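Long-range contact in UDP-glucose 6-dehydrogenase (Pyrobaculum islandicum, PDB 3VTF), which probably catalyses the NAD-dependent oxidation of UDP-glucose to UDP-glucuronate, a step of nucleotide-sugar biosynthesis: residues V371-M375 / W410-E414. Residues are numbered along the deposited sequence; the frame is centred on the assembly and turned at random.
Sequences VHDPM and WPQYE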
loop_
_atom_site.group_PDB
_atom_site.type_symbol
_atom_site.label_atom_id
_atom_site.label_comp_id
_atom_site.label_asym_id
_atom_site.label_seq_id
_atom_site.Cartn_x
_atom_site.Cartn_y
_atom_site.Cartn_z
ATOM N N VAL A 371 11.700 -32.768 -2.552
ATOM C CA VAL A 371 12.011 -31.356 -2.394
ATOM C C VAL A 371 13.420 -31.026 -2.861
ATOM O O VAL A 371 14.283 -31.876 -2.864
ATOM C CB VAL A 371 11.849 -30.894 -0.929
ATOM C CG1 VAL A 371 10.472 -31.237 -0.409
ATOM C CG2 VAL A 371 12.931 -31.487 -0.053
ATOM N N HIS A 372 13.632 -29.787 -3.267
ATOM C CA HIS A 372 14.953 -29.265 -3.523
ATOM C C HIS A 372 15.081 -27.839 -3.075
ATOM O O HIS A 372 14.114 -27.093 -3.105
ATOM C CB HIS A 372 15.299 -29.340 -5.005
ATOM C CG HIS A 372 16.567 -28.610 -5.365
ATOM N ND1 HIS A 372 16.573 -27.344 -5.759
ATOM C CD2 HIS A 372 17.885 -29.020 -5.356
ATOM C CE1 HIS A 372 17.823 -26.959 -6.002
ATOM N NE2 HIS A 372 18.624 -27.984 -5.753
ATOM N N ASP A 373 16.275 -27.441 -2.659
ATOM C CA ASP A 373 16.619 -26.032 -2.517
ATOM C C ASP A 373 18.103 -25.886 -2.748
ATOM O O ASP A 373 18.850 -26.737 -2.345
ATOM C CB ASP A 373 16.249 -25.510 -1.126
ATOM C CG ASP A 373 16.366 -24.012 -1.014
ATOM O OD1 ASP A 373 15.365 -23.322 -1.218
ATOM O OD2 ASP A 373 17.460 -23.520 -0.743
ATOM N N PRO A 374 18.567 -24.813 -3.360
ATOM C CA PRO A 374 20.029 -24.764 -3.501
ATOM C C PRO A 374 20.793 -24.601 -2.177
ATOM O O PRO A 374 21.988 -24.923 -2.151
ATOM C CB PRO A 374 20.257 -23.497 -4.353
ATOM C CG PRO A 374 18.928 -23.354 -5.146
ATOM C CD PRO A 374 17.913 -23.681 -4.037
ATOM N N MET A 375 20.181 -24.033 -1.120
ATOM C CA MET A 375 20.898 -23.867 0.151
ATOM C C MET A 375 20.212 -24.458 1.378
ATOM O O MET A 375 20.870 -24.858 2.316
ATOM C CB MET A 375 21.197 -22.420 0.423
ATOM C CG MET A 375 22.103 -21.791 -0.605
ATOM S SD MET A 375 22.336 -20.085 -0.113
ATOM C CE MET A 375 23.496 -20.351 1.265
ATOM N N TRP A 410 14.371 -19.296 -6.889
ATOM C CA TRP A 410 15.864 -19.295 -6.979
ATOM C C TRP A 410 16.197 -19.013 -8.472
ATOM O O TRP A 410 15.575 -19.641 -9.314
ATOM C CB TRP A 410 16.389 -20.663 -6.590
ATOM C CG TRP A 410 16.401 -20.822 -5.102
ATOM C CD1 TRP A 410 15.438 -21.401 -4.267
ATOM C CD2 TRP A 410 17.485 -20.370 -4.221
ATOM N NE1 TRP A 410 15.829 -21.318 -2.965
ATOM C CE2 TRP A 410 17.074 -20.697 -2.876
ATOM C CE3 TRP A 410 18.735 -19.770 -4.439
ATOM C CZ2 TRP A 410 17.899 -20.426 -1.767
ATOM C CZ3 TRP A 410 19.568 -19.514 -3.333
ATOM C CH2 TRP A 410 19.152 -19.841 -2.026
ATOM N N PRO A 411 17.166 -18.106 -8.783
ATOM C CA PRO A 411 17.532 -17.836 -10.188
ATOM C C PRO A 411 17.827 -19.108 -10.983
ATOM O O PRO A 411 17.406 -19.171 -12.175
ATOM C CB PRO A 411 18.761 -16.892 -10.068
ATOM C CG PRO A 411 18.521 -16.177 -8.737
ATOM C CD PRO A 411 17.953 -17.262 -7.851
ATOM N N GLN A 412 18.432 -20.142 -10.368
ATOM C CA GLN A 412 18.658 -21.349 -11.164
ATOM C C GLN A 412 17.376 -22.041 -11.650
ATOM O O GLN A 412 17.395 -22.941 -12.526
ATOM C CB GLN A 412 19.532 -22.355 -10.419
ATOM C CG GLN A 412 18.893 -23.123 -9.263
ATOM C CD GLN A 412 19.970 -23.775 -8.370
ATOM O OE1 GLN A 412 20.827 -23.060 -7.821
ATOM N NE2 GLN A 412 19.936 -25.106 -8.216
ATOM N N TYR A 413 16.249 -21.715 -11.047
ATOM C CA TYR A 413 14.980 -22.307 -11.455
ATOM C C TYR A 413 14.482 -21.800 -12.816
ATOM O O TYR A 413 13.714 -22.450 -13.480
ATOM C CB TYR A 413 13.911 -22.202 -10.361
ATOM C CG TYR A 413 14.206 -23.023 -9.122
ATOM C CD1 TYR A 413 15.192 -23.988 -9.118
ATOM C CD2 TYR A 413 13.492 -22.822 -7.958
ATOM C CE1 TYR A 413 15.455 -24.732 -7.998
ATOM C CE2 TYR A 413 13.751 -23.562 -6.836
ATOM C CZ TYR A 413 14.730 -24.504 -6.860
ATOM O OH TYR A 413 14.971 -25.226 -5.743
ATOM N N GLU A 414 14.893 -20.603 -13.182
ATOM C CA GLU A 414 14.465 -19.988 -14.418
ATOM C C GLU A 414 14.965 -20.737 -15.655
ATOM O O GLU A 414 14.422 -20.595 -16.728
ATOM C CB GLU A 414 14.839 -18.515 -14.442
ATOM C CG GLU A 414 13.797 -17.628 -13.792
ATOM C CD GLU A 414 12.624 -17.319 -14.703
ATOM O OE1 GLU A 414 12.386 -18.054 -15.707
ATOM O OE2 GLU A 414 11.947 -16.318 -14.422
#
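The indole of Trp-410 is held by three consecutive residues in three ways: Asp-373 takes its N-H, Pro-374 lies over one face and Met-375 meets its edge. NE1 of Trp-410 donates to OD1 of Asp-373 at 2.7 Å, a short but bent bond (131°) that reaches the oxygen from above the carboxylate plane; carboxylate and ring stand nearly perpendicular. With chi1 at -170°, CG of Asp-373 stands opposite the backbone N, and the carboxylate comes to rest beside NE1 of Trp-410. Its OD1 also accepts from the backbone N of Leu-341 and Ala-342, while OD2 accepts from Met-375 N at 2.8 Å, closing an Asx turn as the chain leaves strand 368-372. CD of Pro-374 makes a CH-pi contact with the five-membered ring, and SD of Met-375 reaches CH2 of Trp-410 at 3.7 Å, a Met-aromatic contact. The contact thus joins the C-terminal end of a strand in the parallel, Rossmann-like sheet of the UDP-binding domain to the loop between strands 403-406 and 422-425; the side chain of Trp-410 lies about 10 Å from the bound UDP-glucose. Without the indole, as with an alanine here, OD1 of Asp-373 would probably lose one of its donors, and a gap is likely to open beside Pro-374 and Met-375. Farther along, ND1 of His-372 and OH of Tyr-413 share a hydrogen bond of 2.7 Å, either atom being a possible donor. The hydroxyl comes in at the imidazole edge, and the two rings meet rim to rim with planes 57° apart. CB of Trp-410 sits 3.8 Å above the centre of the Tyr-413 ring. Gln-412 reaches alongside Pro-374, its OE1 3.3 Å from CG of that proline, and Pro-394 of helix 394-400 touches His-372, Gln-412 and Tyr-413.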